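Coronin (Toxoplasma gondii, PDB 4OZU) probably binds actin filaments as a member of the WD-repeat coronin family, this chain being its WD40 beta-propeller domain. Local coordinates at residues K32-C37 with S81-N86; A96-D101 with K131-A136; G153-W158 with E173-A178. One frame throughout, in Å; residues are numbered along the deposited sequence. Where two conformers were deposited one is given.

Contact 1. Residues K32-C37 with S81-N86; sequences KQTESC and SIQDTN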
loop_
_atom_site.group_PDB
_atom_site.type_symbol
_atom_site.label_atom_id
_atom_site.label_comp_id
_atom_site.label_asym_id
_atom_site.label_seq_id
_atom_site.Cartn_x
_atom_site.Cartn_y
_atom_site.Cartn_z
ATOM N N LYS A 32 4.088 8.546 -15.677
ATOM C CA LYS A 32 4.511 7.284 -16.281
ATOM C C LYS A 32 3.716 6.110 -15.720
ATOM O O LYS A 32 3.285 6.135 -14.567
ATOM C CB LYS A 32 6.005 7.055 -16.048
ATOM C CG LYS A 32 6.904 8.001 -16.819
ATOM C CD LYS A 32 8.373 7.739 -16.525
ATOM C CE LYS A 32 9.279 8.458 -17.513
ATOM N NZ LYS A 32 10.703 8.041 -17.378
ATOM N N GLN A 33 3.531 5.078 -16.538
ATOM C CA GLN A 33 2.769 3.906 -16.122
ATOM C C GLN A 33 3.618 2.994 -15.246
ATOM O O GLN A 33 4.793 2.762 -15.537
ATOM C CB GLN A 33 2.256 3.132 -17.340
ATOM C CG GLN A 33 1.450 3.978 -18.330
ATOM C CD GLN A 33 0.152 4.513 -17.741
ATOM O OE1 GLN A 33 -0.257 4.123 -16.649
ATOM N NE2 GLN A 33 -0.501 5.413 -18.471
ATOM N N THR A 34 3.011 2.483 -14.177
ATOM C CA THR A 34 3.672 1.547 -13.269
ATOM C C THR A 34 2.703 0.442 -12.838
ATOM O O THR A 34 1.525 0.465 -13.204
ATOM C CB THR A 34 4.219 2.258 -12.012
ATOM O OG1 THR A 34 3.133 2.799 -11.249
ATOM C CG2 THR A 34 5.176 3.375 -12.395
ATOM N N GLU A 35 3.203 -0.526 -12.073
ATOM C CA GLU A 35 2.358 -1.580 -11.516
ATOM C C GLU A 35 2.123 -1.361 -10.025
ATOM O O GLU A 35 1.828 -2.304 -9.297
ATOM C CB GLU A 35 2.985 -2.959 -11.754
ATOM C CG GLU A 35 2.980 -3.397 -13.214
ATOM C CD GLU A 35 1.592 -3.741 -13.732
ATOM O OE1 GLU A 35 0.648 -3.841 -12.916
ATOM O OE2 GLU A 35 1.445 -3.914 -14.959
ATOM N N SER A 36 2.240 -0.113 -9.575
ATOM C CA SER A 36 1.964 0.231 -8.178
ATOM C C SER A 36 1.064 1.468 -8.090
ATOM O O SER A 36 0.798 2.116 -9.103
ATOM C CB SER A 36 3.268 0.472 -7.415
ATOM O OG SER A 36 3.802 1.749 -7.704
ATOM N N CYS A 37 0.592 1.790 -6.888
ATOM C CA CYS A 37 -0.361 2.888 -6.725
ATOM C C CYS A 37 0.267 4.237 -7.116
ATOM O O CYS A 37 -0.435 5.127 -7.593
ATOM C CB CYS A 37 -0.908 2.928 -5.293
ATOM S SG CYS A 37 0.321 2.967 -3.978
ATOM N N SER A 81 13.472 4.780 -14.166
ATOM C CA SER A 81 12.236 5.242 -13.542
ATOM C C SER A 81 11.922 4.488 -12.259
ATOM O O SER A 81 12.300 3.330 -12.091
ATOM C CB SER A 81 11.061 5.099 -14.508
ATOM O OG SER A 81 10.711 3.737 -14.673
ATOM N N ILE A 82 11.212 5.163 -11.364
ATOM C CA ILE A 82 10.777 4.573 -10.108
ATOM C C ILE A 82 9.472 3.810 -10.314
ATOM O O ILE A 82 8.484 4.372 -10.794
ATOM C CB ILE A 82 10.583 5.648 -9.024
ATOM C CG1 ILE A 82 11.905 6.366 -8.744
ATOM C CG2 ILE A 82 10.049 5.028 -7.740
ATOM C CD1 ILE A 82 11.743 7.710 -8.044
ATOM N N GLN A 83 9.474 2.540 -9.927
ATOM C CA GLN A 83 8.317 1.660 -10.105
ATOM C C GLN A 83 7.459 1.519 -8.854
ATOM O O GLN A 83 6.262 1.247 -8.950
ATOM C CB GLN A 83 8.775 0.276 -10.552
ATOM C CG GLN A 83 9.401 0.280 -11.936
ATOM C CD GLN A 83 8.431 0.725 -13.015
ATOM O OE1 GLN A 83 8.691 1.686 -13.742
ATOM N NE2 GLN A 83 7.306 0.026 -13.124
ATOM N N ASP A 84 8.072 1.674 -7.687
ATOM C CA ASP A 84 7.342 1.569 -6.433
ATOM C C ASP A 84 8.105 2.290 -5.333
ATOM O O ASP A 84 9.329 2.392 -5.363
ATOM C CB ASP A 84 7.114 0.100 -6.041
ATOM C CG ASP A 84 6.062 -0.065 -4.941
ATOM O OD1 ASP A 84 5.211 0.839 -4.786
ATOM O OD2 ASP A 84 6.076 -1.108 -4.236
ATOM N N THR A 85 7.359 2.787 -4.358
ATOM C CA THR A 85 7.928 3.510 -3.232
ATOM C C THR A 85 7.127 3.125 -1.998
ATOM O O THR A 85 5.910 3.030 -2.071
ATOM C CB THR A 85 7.863 5.048 -3.413
ATOM O OG1 THR A 85 8.511 5.434 -4.634
ATOM C CG2 THR A 85 8.535 5.746 -2.249
ATOM N N ASN A 86 7.801 2.909 -0.874
ATOM C CA ASN A 86 7.106 2.659 0.388
ATOM C C ASN A 86 7.931 3.119 1.579
ATOM O O ASN A 86 9.107 2.783 1.703
ATOM C CB ASN A 86 6.754 1.175 0.541
ATOM C CG ASN A 86 5.373 0.839 -0.005
ATOM O OD1 ASN A 86 4.370 1.445 0.386
ATOM N ND2 ASN A 86 5.318 -0.117 -0.921
HETATM O O HOH W 1 5.535 -1.201 -10.257
#

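Contact 2. Residues A96-D101 with K131-A136; sequences ATACED and KKVLSA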
loop_
_atom_site.group_PDB
_atom_site.type_symbol
_atom_site.label_atom_id
_atom_site.label_comp_id
_atom_site.label_asym_id
_atom_site.label_seq_id
_atom_site.Cartn_x
_atom_site.Cartn_y
_atom_site.Cartn_z
ATOM N N ALA A 96 11.892 2.990 0.991
ATOM C CA ALA A 96 12.482 2.173 -0.054
ATOM C C ALA A 96 11.880 2.487 -1.417
ATOM O O ALA A 96 10.685 2.726 -1.540
ATOM C CB ALA A 96 12.296 0.706 0.265
ATOM N N THR A 97 12.721 2.458 -2.444
ATOM C CA THR A 97 12.249 2.560 -3.815
ATOM C C THR A 97 12.682 1.335 -4.605
ATOM O O THR A 97 13.769 0.798 -4.395
ATOM C CB THR A 97 12.783 3.812 -4.529
ATOM O OG1 THR A 97 14.214 3.764 -4.568
ATOM C CG2 THR A 97 12.329 5.076 -3.828
ATOM N N ALA A 98 11.804 0.903 -5.500
ATOM C CA ALA A 98 12.120 -0.091 -6.510
ATOM C C ALA A 98 12.300 0.625 -7.836
ATOM O O ALA A 98 11.528 1.517 -8.165
ATOM C CB ALA A 98 11.023 -1.131 -6.614
ATOM N N CYS A 99 13.303 0.223 -8.607
ATOM C CA CYS A 99 13.670 0.955 -9.811
ATOM C C CYS A 99 13.762 0.047 -11.038
ATOM O O CYS A 99 14.065 -1.150 -10.932
ATOM C CB CYS A 99 15.001 1.665 -9.586
ATOM S SG CYS A 99 15.499 2.766 -10.910
ATOM N N GLU A 100 13.489 0.628 -12.203
ATOM C CA GLU A 100 13.594 -0.096 -13.462
ATOM C C GLU A 100 15.011 -0.581 -13.718
ATOM O O GLU A 100 15.212 -1.471 -14.540
ATOM C CB GLU A 100 13.142 0.776 -14.635
ATOM C CG GLU A 100 11.656 0.696 -14.942
ATOM C CD GLU A 100 11.312 1.240 -16.319
ATOM O OE1 GLU A 100 12.142 1.973 -16.899
ATOM O OE2 GLU A 100 10.212 0.930 -16.823
ATOM N N ASP A 101 15.997 -0.004 -13.032
ATOM C CA ASP A 101 17.386 -0.425 -13.246
ATOM C C ASP A 101 17.742 -1.652 -12.394
ATOM O O ASP A 101 18.913 -2.020 -12.287
ATOM C CB ASP A 101 18.364 0.730 -12.972
ATOM C CG ASP A 101 18.311 1.245 -11.542
ATOM O OD1 ASP A 101 17.723 0.578 -10.660
ATOM O OD2 ASP A 101 18.884 2.334 -11.301
ATOM N N LYS A 131 15.768 -8.250 -13.719
ATOM C CA LYS A 131 14.953 -7.341 -14.520
ATOM C C LYS A 131 14.363 -6.269 -13.612
ATOM O O LYS A 131 14.639 -6.241 -12.410
ATOM C CB LYS A 131 13.851 -8.102 -15.266
ATOM C CG LYS A 131 14.365 -9.072 -16.328
ATOM C CD LYS A 131 14.981 -8.315 -17.494
ATOM C CE LYS A 131 15.501 -9.249 -18.569
ATOM N NZ LYS A 131 16.050 -8.487 -19.724
ATOM N N LYS A 132 13.583 -5.362 -14.188
ATOM C CA LYS A 132 13.043 -4.255 -13.411
ATOM C C LYS A 132 12.277 -4.762 -12.198
ATOM O O LYS A 132 11.573 -5.774 -12.260
ATOM C CB LYS A 132 12.145 -3.369 -14.273
ATOM C CG LYS A 132 10.959 -4.055 -14.913
ATOM C CD LYS A 132 10.217 -3.077 -15.821
ATOM C CE LYS A 132 9.026 -3.718 -16.508
ATOM N NZ LYS A 132 8.436 -2.813 -17.531
ATOM N N VAL A 133 12.449 -4.057 -11.087
ATOM C CA VAL A 133 11.773 -4.403 -9.849
ATOM C C VAL A 133 10.507 -3.570 -9.744
ATOM O O VAL A 133 10.534 -2.354 -9.952
ATOM C CB VAL A 133 12.681 -4.186 -8.638
ATOM C CG1 VAL A 133 11.925 -4.448 -7.348
ATOM C CG2 VAL A 133 13.891 -5.112 -8.735
ATOM N N LEU A 134 9.403 -4.238 -9.425
ATOM C CA LEU A 134 8.081 -3.637 -9.539
ATOM C C LEU A 134 7.423 -3.357 -8.197
ATOM O O LEU A 134 6.409 -2.664 -8.138
ATOM C CB LEU A 134 7.165 -4.548 -10.353
ATOM C CG LEU A 134 7.629 -4.901 -11.766
ATOM C CD1 LEU A 134 6.645 -5.864 -12.403
ATOM C CD2 LEU A 134 7.789 -3.650 -12.621
ATOM N N SER A 135 7.978 -3.910 -7.128
ATOM C CA SER A 135 7.441 -3.659 -5.805
ATOM C C SER A 135 8.529 -3.720 -4.751
ATOM O O SER A 135 9.541 -4.386 -4.924
ATOM C CB SER A 135 6.333 -4.662 -5.478
ATOM O OG SER A 135 6.831 -5.985 -5.460
ATOM N N ALA A 136 8.307 -2.996 -3.662
ATOM C CA ALA A 136 9.181 -3.033 -2.506
ATOM C C ALA A 136 8.295 -2.811 -1.289
ATOM O O ALA A 136 7.843 -1.694 -1.044
ATOM C CB ALA A 136 10.262 -1.981 -2.597
#

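Contact 3. Residues G153-W158 with E173-A178; sequences GTVAFW and ESLLSA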
loop_
_atom_site.group_PDB
_atom_site.type_symbol
_atom_site.label_atom_id
_atom_site.label_comp_id
_atom_site.label_asym_id
_atom_site.label_seq_id
_atom_site.Cartn_x
_atom_site.Cartn_y
_atom_site.Cartn_z
ATOM N N GLY A 153 9.502 -12.540 -12.435
ATOM C CA GLY A 153 8.730 -13.485 -11.641
ATOM C C GLY A 153 9.315 -13.823 -10.280
ATOM O O GLY A 153 8.723 -14.597 -9.520
ATOM N N THR A 154 10.467 -13.241 -9.959
ATOM C CA THR A 154 11.124 -13.502 -8.682
ATOM C C THR A 154 10.599 -12.611 -7.571
ATOM O O THR A 154 10.509 -11.390 -7.726
ATOM C CB THR A 154 12.644 -13.281 -8.765
ATOM O OG1 THR A 154 13.185 -14.035 -9.850
ATOM C CG2 THR A 154 13.329 -13.717 -7.475
ATOM N N VAL A 155 10.275 -13.227 -6.442
ATOM C CA VAL A 155 10.060 -12.482 -5.209
ATOM C C VAL A 155 11.301 -12.671 -4.355
ATOM O O VAL A 155 11.650 -13.805 -4.012
ATOM C CB VAL A 155 8.822 -12.957 -4.449
ATOM C CG1 VAL A 155 8.653 -12.158 -3.172
ATOM C CG2 VAL A 155 7.590 -12.822 -5.315
ATOM N N ALA A 156 11.973 -11.563 -4.044
ATOM C CA ALA A 156 13.206 -11.589 -3.272
ATOM C C ALA A 156 12.968 -11.021 -1.889
ATOM O O ALA A 156 12.416 -9.931 -1.753
ATOM C CB ALA A 156 14.300 -10.800 -3.981
ATOM N N PHE A 157 13.393 -11.757 -0.869
ATOM C CA PHE A 157 13.246 -11.305 0.508
ATOM C C PHE A 157 14.585 -10.837 1.058
ATOM O O PHE A 157 15.597 -11.535 0.958
ATOM C CB PHE A 157 12.664 -12.415 1.372
ATOM C CG PHE A 157 11.279 -12.811 0.971
ATOM C CD1 PHE A 157 10.182 -12.113 1.438
ATOM C CD2 PHE A 157 11.071 -13.864 0.108
ATOM C CE1 PHE A 157 8.905 -12.475 1.057
ATOM C CE2 PHE A 157 9.794 -14.223 -0.275
ATOM C CZ PHE A 157 8.715 -13.539 0.204
ATOM N N TRP A 158 14.570 -9.645 1.646
ATOM C CA TRP A 158 15.785 -8.958 2.053
ATOM C C TRP A 158 15.809 -8.663 3.540
ATOM O O TRP A 158 14.820 -8.190 4.091
ATOM C CB TRP A 158 15.918 -7.635 1.300
ATOM C CG TRP A 158 16.324 -7.760 -0.125
ATOM C CD1 TRP A 158 15.503 -7.811 -1.217
ATOM C CD2 TRP A 158 17.662 -7.836 -0.623
ATOM N NE1 TRP A 158 16.251 -7.912 -2.364
ATOM C CE2 TRP A 158 17.579 -7.934 -2.026
ATOM C CE3 TRP A 158 18.923 -7.837 -0.018
ATOM C CZ2 TRP A 158 18.711 -8.027 -2.831
ATOM C CZ3 TRP A 158 20.039 -7.926 -0.818
ATOM C CH2 TRP A 158 19.926 -8.023 -2.207
ATOM N N GLU A 173 5.873 -16.465 -14.505
ATOM C CA GLU A 173 5.346 -15.253 -15.132
ATOM C C GLU A 173 5.579 -14.024 -14.261
ATOM O O GLU A 173 5.851 -14.146 -13.070
ATOM C CB GLU A 173 3.856 -15.420 -15.423
ATOM C CG GLU A 173 3.556 -16.534 -16.415
ATOM C CD GLU A 173 4.161 -16.280 -17.782
ATOM O OE1 GLU A 173 3.971 -15.166 -18.318
ATOM O OE2 GLU A 173 4.824 -17.192 -18.323
ATOM N N SER A 174 5.482 -12.847 -14.874
ATOM C CA SER A 174 5.787 -11.584 -14.199
ATOM C C SER A 174 4.886 -11.342 -12.998
ATOM O O SER A 174 3.709 -11.686 -13.019
ATOM C CB SER A 174 5.650 -10.404 -15.166
ATOM O OG SER A 174 6.443 -10.593 -16.326
ATOM N N LEU A 175 5.447 -10.729 -11.966
ATOM C CA LEU A 175 4.671 -10.301 -10.806
ATOM C C LEU A 175 3.865 -9.034 -11.094
ATOM O O LEU A 175 4.310 -8.158 -11.835
ATOM C CB LEU A 175 5.599 -10.073 -9.622
ATOM C CG LEU A 175 6.088 -11.386 -9.015
ATOM C CD1 LEU A 175 7.513 -11.259 -8.519
ATOM C CD2 LEU A 175 5.151 -11.807 -7.891
ATOM N N LEU A 176 2.677 -8.948 -10.495
ATOM C CA LEU A 176 1.781 -7.812 -10.693
ATOM C C LEU A 176 1.451 -7.144 -9.359
ATOM O O LEU A 176 1.071 -5.971 -9.323
ATOM C CB LEU A 176 0.491 -8.259 -11.386
ATOM C CG LEU A 176 0.616 -8.702 -12.844
ATOM C CD1 LEU A 176 -0.669 -9.350 -13.314
ATOM C CD2 LEU A 176 0.973 -7.521 -13.729
ATOM N N SER A 177 1.600 -7.889 -8.269
ATOM C CA SER A 177 1.450 -7.317 -6.937
ATOM C C SER A 177 2.062 -8.248 -5.904
ATOM O O SER A 177 2.184 -9.454 -6.133
ATOM C CB SER A 177 -0.025 -7.051 -6.618
ATOM O OG SER A 177 -0.719 -8.251 -6.333
ATOM N N ALA A 178 2.469 -7.680 -4.775
ATOM C CA ALA A 178 3.037 -8.457 -3.684
ATOM C C ALA A 178 2.752 -7.719 -2.386
ATOM O O ALA A 178 3.060 -6.539 -2.268
ATOM C CB ALA A 178 4.528 -8.670 -3.878
#

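Contact 1. Residues K32-C37 with S81-N86
On the axial side of a WD40 beta-propeller blade, the loop K32-C37 runs along the innermost strand, 82-87, and S36 and T34 rest on Q83 and D84. The one direct hydrogen bond between the segments runs from S36 OG to Q83 O, at 2.8 Å. With OG turned between its own backbone N and carbonyl carbon (chi1 78°), the short serine hydroxyl meets this carbonyl at a C=O...OG angle of 141°, tilted 20° from the carbonyl plane. A water gives Q83 O a second partner: it donates to Q83 O, and its O lies 3.0 Å from E35 N, from which it accepts. One carbonyl thus ties down both a side chain and the backbone of the loop. S36 CB also lies 3.3 Å from D84 OD1, close packing that a small residue permits.

The side chains of T34 and Q83 run past one another in opposite senses, T34 CB 4.0 Å from Q83 NE2. Threonine offers a short branched surface, CB and CG2; glutamine, bent at its second torsion, brings its flat amide against it. In the conformer given, S81 OG donates to Q83 OE1. K32, extended beyond CG, brings its NZ near S81 CB at the exposed end.

Q83 and D84 form a classic beta bulge opposite A98 of strand 94-99. D84 OD2 accepts from A136 N of strand 133-138 in the next blade, while E35 forms a salt bridge with K220 at the start of strand 220-223.

Contact 2. Residues A96-D101 with K131-A136
A98 and V133 meet where two neighbouring blades of the WD40 propeller pack face to face: strand 96-99 belongs to one four-stranded sheet and strand 133-136 is the innermost strand of the next. The short strand axes approach to 5.6 Å and run nearly antiparallel, at 165°, although the strands belong to different sheets.

The tight part is apolar and buried. A98 CB points at the other blade and touches V133 CG1 at 3.5 Å; the valine branch arrives there because CG1 lies opposite the backbone N (chi1 176°). A136 CB completes the patch, 4.2 Å from A98 CB and 4.4 Å from A96 CB. Alanine suits these positions because its single methyl lets the strands come this close, whereas the branches of V133 allow it to meet A98 while also touching V104 and S148. V133 O is buried here without a polar partner in the model, an unfavourable feature.

Towards the loops the contact becomes looser and more polar. E100 and K132, both partly exposed, have their aliphatic parts in touch: E100 CG is 4.1 Å from K132 CD. Running alongside each other in the same sense, the two extended chains bring E100 OE2 and K132 NZ to 4.2 Å, too far for a salt bridge; any attraction is probably modest. K132 also makes a cation-pi interaction with F151. Long side chains suit this edge, where their methylenes pack while their charged ends extend past the core. Between the two regions, V133 N donates to C99 O in a weak but nearly straight backbone hydrogen bond, 3.3 Å long with an N-H...O angle of 167°.

Contact 3. Residues G153-W158 with E173-A178
V155 and L175 cross at about a right angle between two successive blades of the WD40 propeller, the valine on strand 154-159 and the leucine at the start of strand 175-180. L175 points at the other segment and presents both methyls to one branch of the valine: V155 CG2 lies 3.6 Å from L175 CD1 and 3.7 Å from L175 CD2. That branch is available because V155 CG2 stands opposite its own carbonyl carbon, beside the backbone N, while CG1 lies anti to the backbone N. The leucine's forked end therefore straddles a single methyl.

L175 CD1 reaches further, over the backbone that precedes V155, and comes within 3.6 Å of G153 C. Its approach to T154 O, 3.1 Å, is short for a methyl and an oxygen, and the chi2 of L175, 145°, departs from the usual staggered values; the exact placement of this methyl is therefore doubtful.

G153 lets the two backbones draw together. Lacking a CB, it can bring its CA to 3.3 Å from E173 O; its positive phi of 101° is likewise a conformation that glycine readily adopts. S174 points away and its OG bonds to F151 O, tying the incoming loop to the turn just before G153.

Leucine and valine suit the buried centre, V155 also packing on L187 and L175 on C189, both of strand 187-191. The chemistry is thus mainly hydrophobic burial and shape fit: the segments share no direct hydrogen bond. Burying V155 and L175 favours the contact, whereas E173 O, buried without a polar partner in the model, probably costs something.

From the N terminus, the chain passes through the loop 32-37 and later returns to it in strand 82-87, so that contact 1 closes a loop of 43 residues. The chain then enters strand 94-99, beside strand 82-87 in the same sheet, and contact 2 spans 29 residues to reach the innermost strand of the following blade. Contact 3, with 14 residues between its segments, makes a similar blade-to-blade step, but from the third strand of its sheet, 154-159, to strand 175-180. The three contacts follow in series, none nested or crossed. Contacts 1 and 2 share a blade, where N86 and D84 pair with A96 and A98; contacts 2 and 3 share the next, and L134 touches L175. Together they tie the axial loop to three consecutive blades.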